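Local coordinates for esterase (Rhizomucor miehei, PDB 4WY5), which probably hydrolyses carboxylic esters, acting as a carboxylesterase with an alpha/beta hydrolase fold, at residues K204-N208 with G209-L213; I212-A215 with E216-K219; T258-D262 with V263-E267; Y304-T307 with I308-V312. All coordinates share one frame; numbering follows the deposited sequence.

How the contacts relate
Contacts 1 and 2 lie at the surface. They share Ile212 and Leu213 and follow each other from helix 201-206 into helix 215-225. Contacts 3 and 4 are buried. Contact 3 leads from strand 254-259 into helix 265-277 and touches both surface contacts through Val263. Contact 4 lies within helix 302-319 and touches none of the others; its centre is about 18 Å from that of contact 3. The chemistry follows the place. Contact 1 is an aromatic pair beside a bound water, and contact 2 is a helix cap. Contact 3 is built on polar and charged groups, while contact 4 combines helical backbone bonds with ring packing and a threonine hydroxyl bond, beside the second subunit.

Contact 1 (K204-N208 with G209-L213); sequences KLFGN and GDYIL
Phe206 and Tyr211 make a T-shaped (edge-to-face) pair across this turn. The edge of the Phe206 ring points at a face of Tyr211, with the planes at 89° and the centroids 5.2 Å apart. Phe206 CD1 makes the closest approach, 3.6 Å from Tyr211 CE1, and meets the face toward its rim. The tyrosine has CG anti to its carbonyl carbon (chi1 -66°), which turns a ring face to the Phe206 edge. Leu205 CB sits over the centre of one Phe206 face, 3.7 Å above the plane.

In the bend itself, one water ties the backbone together. It donates to Phe206 O at 2.9 Å. It accepts from Gly209 N at 2.8 Å and, less closely, from Tyr211 N at 3.2 Å. Three backbone atoms of the bend are thus held by a single molecule. Gly209 has phi 101°; here a side chain would press against the carbonyl O of Asn208, and glycine has none.

The turn leaves helix 201-206 and runs toward helix 215-225, whose residue Ala215 is backbone-bonded to Gly207. Phe206 also packs on Ser261, in the loop after strand 254-259, and Leu213 reaches His292.

Contact 2 (I212-A215 with E216-K219); sequences ILSA and EDLK
The Asp217 carboxylate is met from above its plane by the backbone N of Ser214, 39° out of it. This bond, from Ser214 N to Asp217 OD2, is 3.3 Å long and nearly straight at 174°. The second carboxylate, that of Glu216, takes a water bond at OE1, 2.9 Å from the water. The same water lies 3.0 Å from Ser214 OG and so links the side chains of Ser214 and Glu216.

Ser214 OG also accepts from Asp217 N at 2.8 Å. The serine hydroxyl lies between its own backbone N and carbonyl carbon (chi1 77°), which turns it toward the start of the helix. The exchange is reciprocal: Ser214 caps the N-H of Asp217, and Asp217 caps the N-H of Ser214. This is a capping box, with Ser214 at the N-cap of helix 215-225. N-H groups of the first turn lack carbonyl partners from a preceding turn. Ser214 OG serves that of Asp217, while Asp217 OD2 holds the N-H of the N-cap residue.

Regular helical bonding then takes over. Leu218 N donates to Ser214 O at 3.1 Å, and Lys219 N donates to Ala215 O at 3.3 Å. Beside the cap, the side chains of Leu213 and Asp217 run past each other in opposite directions, with Leu213 CD1 3.9 Å from Asp217 CB. Leu213 also packs on His292, Leu218 rests on His197, and Asp217 touches Ile25.

Contact 3 (T258-D262 with V263-E267); sequences TAESD and VLRDE
CG is anti to the backbone N in both Asp262 and Arg265, sending the first side chain into the turn and the second back toward the strand. Asp262 OD1 (chi1 -179°) thereby meets Leu264 N at 3.0 Å. The donor stands 60° out of the carboxylate plane. Arg265 runs extended to CD and then bends (chi3 81°), so NH1 reaches Glu260 O at 2.7 Å. This bond lies in the Glu260 carbonyl plane, with the oxygen tilted from the guanidinium plane. On its way Arg265 CG passes 3.3 Å from Ala259 O and 3.6 Å from Thr258 CG2.

A type I beta turn from Asp262 to Arg265 is closed by Arg265 N donating to Asp262 O at 2.9 Å. After the corner at Glu260 it leads into helix 265-277, in the beta-alpha-beta unit that begins with strand 254-259. Asp262 OD2 bonds His292 ND1, consistent with the acid of a Ser-His-Asp triad with Ser161, as in other alpha/beta hydrolases. OD1 stays with the turn, which probably helps to fix the carboxylate.

Arg265 NE makes a salt bridge to Asp266 OD1 at 2.9 Å, on the syn side of the carboxylate. Asp266 OD2 bonds Ser202 N of helix 201-206.

Contact 4 (Y304-T307 with I308-V312); sequences YRFT and INTIV
Residues 304-312 form regular alpha-helix, with i to i+4 bonds such as Ile308 N to Tyr304 O at 3.1 Å and Asn309 N to Arg305 O at 3.1 Å. Phe306 O is gripped twice. It accepts from Thr310 N at 2.9 Å and from the side-chain OG1 of the same Thr310 at 2.7 Å. The hydroxyl comes in above the carbonyl plane, 41° out of it. With OG1 anti to the carbonyl carbon of Thr310 (chi1 -61°), the oxygen is turned back toward the preceding helical turn. There Thr310 OG1 also stands over the centre of one Phe306 ring face, 3.4 Å from Phe306 CE1.

Tyr304 and Ile308 pack one turn apart through a CH-pi contact. Ile308 CG1 lies over the face of the tyrosine, 3.9 Å from the Tyr304 ring centroid and displaced toward the hydroxyl end. The Tyr304 OH bonds Asp105 of helix 100-110, and Ile308 touches Leu106 of that helix. Thr307, Thr310 and Ile311 meet Phe257 of strand 254-259. Helix 302-319 thus packs on the central sheet of the alpha/beta hydrolase fold and on helix 100-110.

Another side of the helix faces the second subunit of the assembly. Asn309 ND2 bonds Asp317 of that subunit, and Phe306 and Thr310 both pack on its Thr310. Arg305 runs beside Asn309, with Arg305 CG 4.1 Å from Asn309 ND2.

Contact 1 (K204-N208 with G209-L213)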
# COMPACT_ATOMS: atom_id res chain seq x y z
N LYS A 204 15.88 -2.51 -18.62
CA LYS A 204 17.14 -3.22 -18.73
C LYS A 204 17.22 -4.38 -17.72
O LYS A 204 17.58 -5.50 -18.10
CB LYS A 204 18.29 -2.23 -18.53
CG LYS A 204 19.68 -2.83 -18.47
CD LYS A 204 20.73 -1.72 -18.23
CE LYS A 204 20.90 -1.39 -16.74
NZ LYS A 204 22.04 -0.47 -16.45
N LEU A 205 16.89 -4.12 -16.45
CA LEU A 205 17.02 -5.15 -15.41
C LEU A 205 16.12 -6.38 -15.57
O LEU A 205 16.54 -7.48 -15.23
CB LEU A 205 16.76 -4.56 -14.02
CG LEU A 205 17.65 -3.49 -13.35
CD1 LEU A 205 18.59 -2.75 -14.29
CD2 LEU A 205 16.82 -2.51 -12.52
N PHE A 206 14.90 -6.20 -16.07
CA PHE A 206 13.90 -7.28 -16.06
C PHE A 206 13.37 -7.64 -17.47
O PHE A 206 12.39 -8.37 -17.61
CB PHE A 206 12.72 -6.92 -15.14
CG PHE A 206 13.15 -6.44 -13.77
CD1 PHE A 206 13.72 -7.32 -12.85
CD2 PHE A 206 13.04 -5.09 -13.42
CE1 PHE A 206 14.14 -6.89 -11.59
CE2 PHE A 206 13.46 -4.64 -12.16
CZ PHE A 206 14.02 -5.54 -11.25
N GLY A 207 14.02 -7.14 -18.52
CA GLY A 207 13.49 -7.31 -19.86
C GLY A 207 14.14 -8.36 -20.74
O GLY A 207 13.76 -8.49 -21.91
N ASN A 208 15.07 -9.15 -20.19
CA ASN A 208 15.89 -10.05 -21.01
C ASN A 208 15.28 -11.44 -21.27
O ASN A 208 15.91 -12.30 -21.88
CB ASN A 208 17.31 -10.13 -20.36
CG ASN A 208 17.63 -11.48 -19.63
OD1 ASN A 208 16.79 -12.36 -19.42
ND2 ASN A 208 18.89 -11.60 -19.21
N GLY A 209 14.06 -11.65 -20.81
CA GLY A 209 13.39 -12.92 -21.04
C GLY A 209 13.42 -13.85 -19.84
O GLY A 209 12.95 -14.99 -19.93
N ASP A 210 13.96 -13.41 -18.70
CA ASP A 210 13.96 -14.27 -17.52
C ASP A 210 12.87 -13.86 -16.52
O ASP A 210 12.79 -14.42 -15.43
CB ASP A 210 15.33 -14.32 -16.83
CG ASP A 210 15.97 -12.96 -16.65
OD1 ASP A 210 15.51 -11.98 -17.27
OD2 ASP A 210 16.98 -12.86 -15.90
N TYR A 211 12.03 -12.89 -16.89
CA TYR A 211 10.83 -12.55 -16.10
C TYR A 211 9.59 -12.60 -16.99
O TYR A 211 9.71 -12.50 -18.22
CB TYR A 211 10.98 -11.17 -15.45
CG TYR A 211 12.07 -11.09 -14.40
CD1 TYR A 211 13.40 -10.83 -14.75
CD2 TYR A 211 11.78 -11.29 -13.05
CE1 TYR A 211 14.40 -10.77 -13.80
CE2 TYR A 211 12.78 -11.22 -12.07
CZ TYR A 211 14.09 -10.96 -12.45
OH TYR A 211 15.07 -10.90 -11.51
N ILE A 212 8.41 -12.70 -16.38
CA ILE A 212 7.19 -13.01 -17.12
C ILE A 212 6.85 -12.02 -18.27
O ILE A 212 6.33 -12.44 -19.30
CB ILE A 212 5.94 -13.16 -16.15
CG1 ILE A 212 4.66 -13.47 -16.95
CG2 ILE A 212 5.73 -11.97 -15.25
CD1 ILE A 212 3.37 -13.17 -16.20
N LEU A 213 7.15 -10.73 -18.13
CA LEU A 213 6.93 -9.82 -19.27
C LEU A 213 8.24 -9.26 -19.86
O LEU A 213 8.86 -8.37 -19.30
CB LEU A 213 6.01 -8.66 -18.85
CG LEU A 213 5.89 -7.47 -19.82
CD1 LEU A 213 5.19 -7.85 -21.11
CD2 LEU A 213 5.21 -6.27 -19.16
O HOH W 1 11.96 -10.76 -19.24

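Contact 2 (I212-A215 with E216-K219)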
# COMPACT_ATOMS: atom_id res chain seq x y z
N ILE A 212 8.41 -12.70 -16.38
CA ILE A 212 7.19 -13.01 -17.12
C ILE A 212 6.85 -12.02 -18.27
O ILE A 212 6.33 -12.44 -19.30
CB ILE A 212 5.94 -13.16 -16.15
CG1 ILE A 212 4.66 -13.47 -16.95
CG2 ILE A 212 5.73 -11.97 -15.25
CD1 ILE A 212 3.37 -13.17 -16.20
N LEU A 213 7.15 -10.73 -18.13
CA LEU A 213 6.93 -9.82 -19.27
C LEU A 213 8.24 -9.26 -19.86
O LEU A 213 8.86 -8.37 -19.30
CB LEU A 213 6.01 -8.66 -18.85
CG LEU A 213 5.89 -7.47 -19.82
CD1 LEU A 213 5.19 -7.85 -21.11
CD2 LEU A 213 5.21 -6.27 -19.16
N SER A 214 8.65 -9.78 -21.02
CA SER A 214 9.93 -9.43 -21.66
C SER A 214 9.89 -8.21 -22.59
O SER A 214 8.83 -7.78 -23.05
CB SER A 214 10.45 -10.63 -22.45
OG SER A 214 9.74 -10.76 -23.67
N ALA A 215 11.06 -7.66 -22.89
CA ALA A 215 11.15 -6.59 -23.88
C ALA A 215 10.62 -7.06 -25.25
O ALA A 215 10.06 -6.27 -26.02
CB ALA A 215 12.58 -6.10 -24.01
N GLU A 216 10.79 -8.35 -25.53
CA GLU A 216 10.30 -8.99 -26.75
C GLU A 216 8.76 -9.10 -26.78
O GLU A 216 8.13 -8.88 -27.82
CB GLU A 216 10.92 -10.39 -26.89
CG GLU A 216 10.89 -11.00 -28.28
CD GLU A 216 10.87 -12.53 -28.26
OE1 GLU A 216 10.23 -13.12 -27.35
OE2 GLU A 216 11.51 -13.15 -29.15
N ASP A 217 8.17 -9.43 -25.63
CA ASP A 217 6.71 -9.48 -25.51
C ASP A 217 6.13 -8.09 -25.77
O ASP A 217 5.14 -7.94 -26.51
CB ASP A 217 6.28 -9.99 -24.13
CG ASP A 217 6.59 -11.47 -23.90
OD1 ASP A 217 6.65 -12.24 -24.87
OD2 ASP A 217 6.78 -11.86 -22.72
N LEU A 218 6.76 -7.08 -25.18
CA LEU A 218 6.29 -5.69 -25.30
C LEU A 218 6.23 -5.20 -26.74
O LEU A 218 5.31 -4.47 -27.11
CB LEU A 218 7.21 -4.75 -24.51
CG LEU A 218 6.82 -4.28 -23.10
CD1 LEU A 218 7.82 -3.21 -22.63
CD2 LEU A 218 5.40 -3.76 -23.05
N LYS A 219 7.22 -5.59 -27.54
CA LYS A 219 7.30 -5.13 -28.91
C LYS A 219 6.15 -5.71 -29.71
O LYS A 219 5.62 -5.04 -30.60
CB LYS A 219 8.65 -5.50 -29.55
CG LYS A 219 8.83 -4.85 -30.92
CD LYS A 219 9.42 -5.81 -31.96
CE LYS A 219 9.21 -5.27 -33.39
NZ LYS A 219 9.83 -3.92 -33.61
O HOH W 2 10.78 -13.44 -24.56

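Contact 3 (T258-D262 with V263-E267)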
# COMPACT_ATOMS: atom_id res chain seq x y z
N THR A 258 2.61 -0.28 -8.43
CA THR A 258 3.72 -0.64 -9.29
C THR A 258 4.32 -1.96 -8.77
O THR A 258 4.21 -2.25 -7.57
CB THR A 258 4.74 0.51 -9.33
OG1 THR A 258 4.87 0.99 -10.67
CG2 THR A 258 6.07 0.10 -8.76
N ALA A 259 4.92 -2.77 -9.64
CA ALA A 259 5.53 -4.03 -9.19
C ALA A 259 7.06 -3.95 -9.20
O ALA A 259 7.65 -3.42 -10.14
CB ALA A 259 5.06 -5.19 -10.07
N GLU A 260 7.71 -4.46 -8.14
CA GLU A 260 9.16 -4.31 -7.98
C GLU A 260 9.97 -4.90 -9.14
O GLU A 260 10.90 -4.27 -9.62
CB GLU A 260 9.65 -4.92 -6.66
CG GLU A 260 11.18 -4.76 -6.47
CD GLU A 260 11.71 -5.29 -5.15
OE1 GLU A 260 11.32 -6.42 -4.77
OE2 GLU A 260 12.55 -4.60 -4.51
N SER A 261 9.63 -6.12 -9.56
CA SER A 261 10.37 -6.78 -10.64
C SER A 261 9.54 -6.78 -11.93
O SER A 261 8.93 -7.80 -12.30
CB SER A 261 10.74 -8.22 -10.25
OG SER A 261 11.70 -8.24 -9.20
N ASP A 262 9.56 -5.64 -12.62
CA ASP A 262 8.67 -5.38 -13.74
C ASP A 262 9.26 -4.28 -14.61
O ASP A 262 9.51 -3.17 -14.12
CB ASP A 262 7.27 -4.98 -13.20
CG ASP A 262 6.25 -4.72 -14.31
OD1 ASP A 262 6.61 -4.73 -15.50
OD2 ASP A 262 5.05 -4.47 -13.97
N VAL A 263 9.44 -4.56 -15.92
CA VAL A 263 10.02 -3.57 -16.85
C VAL A 263 9.27 -2.24 -16.86
O VAL A 263 9.89 -1.18 -17.03
CB VAL A 263 10.07 -4.10 -18.34
CG1 VAL A 263 11.03 -5.24 -18.46
CG2 VAL A 263 8.70 -4.52 -18.84
N LEU A 264 7.94 -2.29 -16.65
CA LEU A 264 7.09 -1.08 -16.65
C LEU A 264 7.11 -0.31 -15.32
O LEU A 264 6.39 0.69 -15.16
CB LEU A 264 5.64 -1.46 -16.97
CG LEU A 264 5.33 -2.19 -18.29
CD1 LEU A 264 3.85 -2.55 -18.36
CD2 LEU A 264 5.74 -1.33 -19.48
N ARG A 265 7.95 -0.74 -14.38
CA ARG A 265 7.92 -0.19 -13.02
C ARG A 265 8.16 1.32 -12.95
O ARG A 265 7.32 2.07 -12.42
CB ARG A 265 8.96 -0.90 -12.15
CG ARG A 265 9.00 -0.46 -10.71
CD ARG A 265 10.14 -1.16 -9.99
NE ARG A 265 11.42 -0.49 -10.22
CZ ARG A 265 12.61 -1.01 -9.91
NH1 ARG A 265 12.68 -2.22 -9.36
NH2 ARG A 265 13.72 -0.33 -10.14
N ASP A 266 9.28 1.75 -13.52
CA ASP A 266 9.76 3.10 -13.35
C ASP A 266 8.91 4.10 -14.14
O ASP A 266 8.75 5.25 -13.73
CB ASP A 266 11.23 3.22 -13.81
CG ASP A 266 12.21 2.43 -12.93
OD1 ASP A 266 11.80 1.93 -11.86
OD2 ASP A 266 13.40 2.32 -13.31
N GLU A 267 8.37 3.67 -15.27
CA GLU A 267 7.53 4.57 -16.05
C GLU A 267 6.18 4.70 -15.38
O GLU A 267 5.51 5.74 -15.50
CB GLU A 267 7.39 4.08 -17.50
CG GLU A 267 6.47 2.89 -17.72
CD GLU A 267 6.65 2.31 -19.11
OE1 GLU A 267 7.79 1.90 -19.42
OE2 GLU A 267 5.67 2.28 -19.91

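Contact 4 (Y304-T307 with I308-V312)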
# COMPACT_ATOMS: atom_id res chain seq x y z
N TYR A 304 -1.09 -10.50 -3.14
CA TYR A 304 -2.42 -10.52 -3.77
C TYR A 304 -3.47 -10.06 -2.75
O TYR A 304 -4.34 -9.24 -3.06
CB TYR A 304 -2.82 -11.91 -4.30
CG TYR A 304 -4.28 -11.94 -4.78
CD1 TYR A 304 -4.61 -11.60 -6.10
CD2 TYR A 304 -5.32 -12.27 -3.90
CE1 TYR A 304 -5.93 -11.59 -6.54
CE2 TYR A 304 -6.65 -12.25 -4.32
CZ TYR A 304 -6.94 -11.91 -5.64
OH TYR A 304 -8.24 -11.90 -6.08
N ARG A 305 -3.38 -10.59 -1.53
CA ARG A 305 -4.33 -10.24 -0.46
C ARG A 305 -4.23 -8.74 -0.06
O ARG A 305 -5.24 -8.04 0.04
CB ARG A 305 -4.08 -11.16 0.74
CG ARG A 305 -5.11 -11.10 1.87
CD ARG A 305 -4.88 -12.20 2.94
NE ARG A 305 -3.53 -12.20 3.52
CZ ARG A 305 -2.58 -13.11 3.26
NH1 ARG A 305 -2.83 -14.13 2.44
NH2 ARG A 305 -1.38 -13.02 3.84
N PHE A 306 -3.02 -8.24 0.14
CA PHE A 306 -2.80 -6.82 0.46
C PHE A 306 -3.43 -5.93 -0.62
O PHE A 306 -4.15 -4.99 -0.31
CB PHE A 306 -1.29 -6.53 0.58
CG PHE A 306 -0.93 -5.05 0.56
CD1 PHE A 306 -0.94 -4.28 1.73
CD2 PHE A 306 -0.60 -4.43 -0.64
CE1 PHE A 306 -0.62 -2.92 1.71
CE2 PHE A 306 -0.28 -3.06 -0.68
CZ PHE A 306 -0.29 -2.30 0.50
N THR A 307 -3.22 -6.26 -1.88
CA THR A 307 -3.62 -5.36 -2.95
C THR A 307 -5.14 -5.32 -3.07
O THR A 307 -5.72 -4.23 -3.22
CB THR A 307 -2.98 -5.75 -4.30
OG1 THR A 307 -1.55 -5.80 -4.13
CG2 THR A 307 -3.33 -4.73 -5.37
N ILE A 308 -5.79 -6.47 -2.97
CA ILE A 308 -7.27 -6.49 -2.97
C ILE A 308 -7.85 -5.69 -1.79
O ILE A 308 -8.64 -4.77 -2.00
CB ILE A 308 -7.82 -7.93 -2.93
CG1 ILE A 308 -7.55 -8.65 -4.26
CG2 ILE A 308 -9.32 -7.92 -2.66
CD1 ILE A 308 -8.22 -7.98 -5.47
N ASN A 309 -7.41 -5.98 -0.56
CA ASN A 309 -7.92 -5.26 0.61
C ASN A 309 -7.67 -3.74 0.56
O ASN A 309 -8.50 -2.96 1.01
CB ASN A 309 -7.29 -5.81 1.91
CG ASN A 309 -7.78 -7.21 2.24
OD1 ASN A 309 -8.73 -7.71 1.64
ND2 ASN A 309 -7.16 -7.83 3.26
N THR A 310 -6.52 -3.34 0.02
CA THR A 310 -6.12 -1.94 -0.01
C THR A 310 -6.95 -1.13 -1.03
O THR A 310 -7.34 0.01 -0.76
CB THR A 310 -4.60 -1.82 -0.31
OG1 THR A 310 -3.86 -2.50 0.72
CG2 THR A 310 -4.16 -0.37 -0.38
N ILE A 311 -7.20 -1.72 -2.20
CA ILE A 311 -8.14 -1.16 -3.16
C ILE A 311 -9.55 -1.03 -2.56
O ILE A 311 -10.19 0.03 -2.68
CB ILE A 311 -8.24 -2.03 -4.45
CG1 ILE A 311 -6.92 -2.03 -5.23
CG2 ILE A 311 -9.38 -1.55 -5.36
CD1 ILE A 311 -6.96 -2.95 -6.46
N VAL A 312 -10.02 -2.08 -1.90
CA VAL A 312 -11.37 -2.04 -1.32
C VAL A 312 -11.52 -0.89 -0.32
O VAL A 312 -12.54 -0.20 -0.33
CB VAL A 312 -11.72 -3.40 -0.63
CG1 VAL A 312 -12.94 -3.28 0.28
CG2 VAL A 312 -11.94 -4.48 -1.69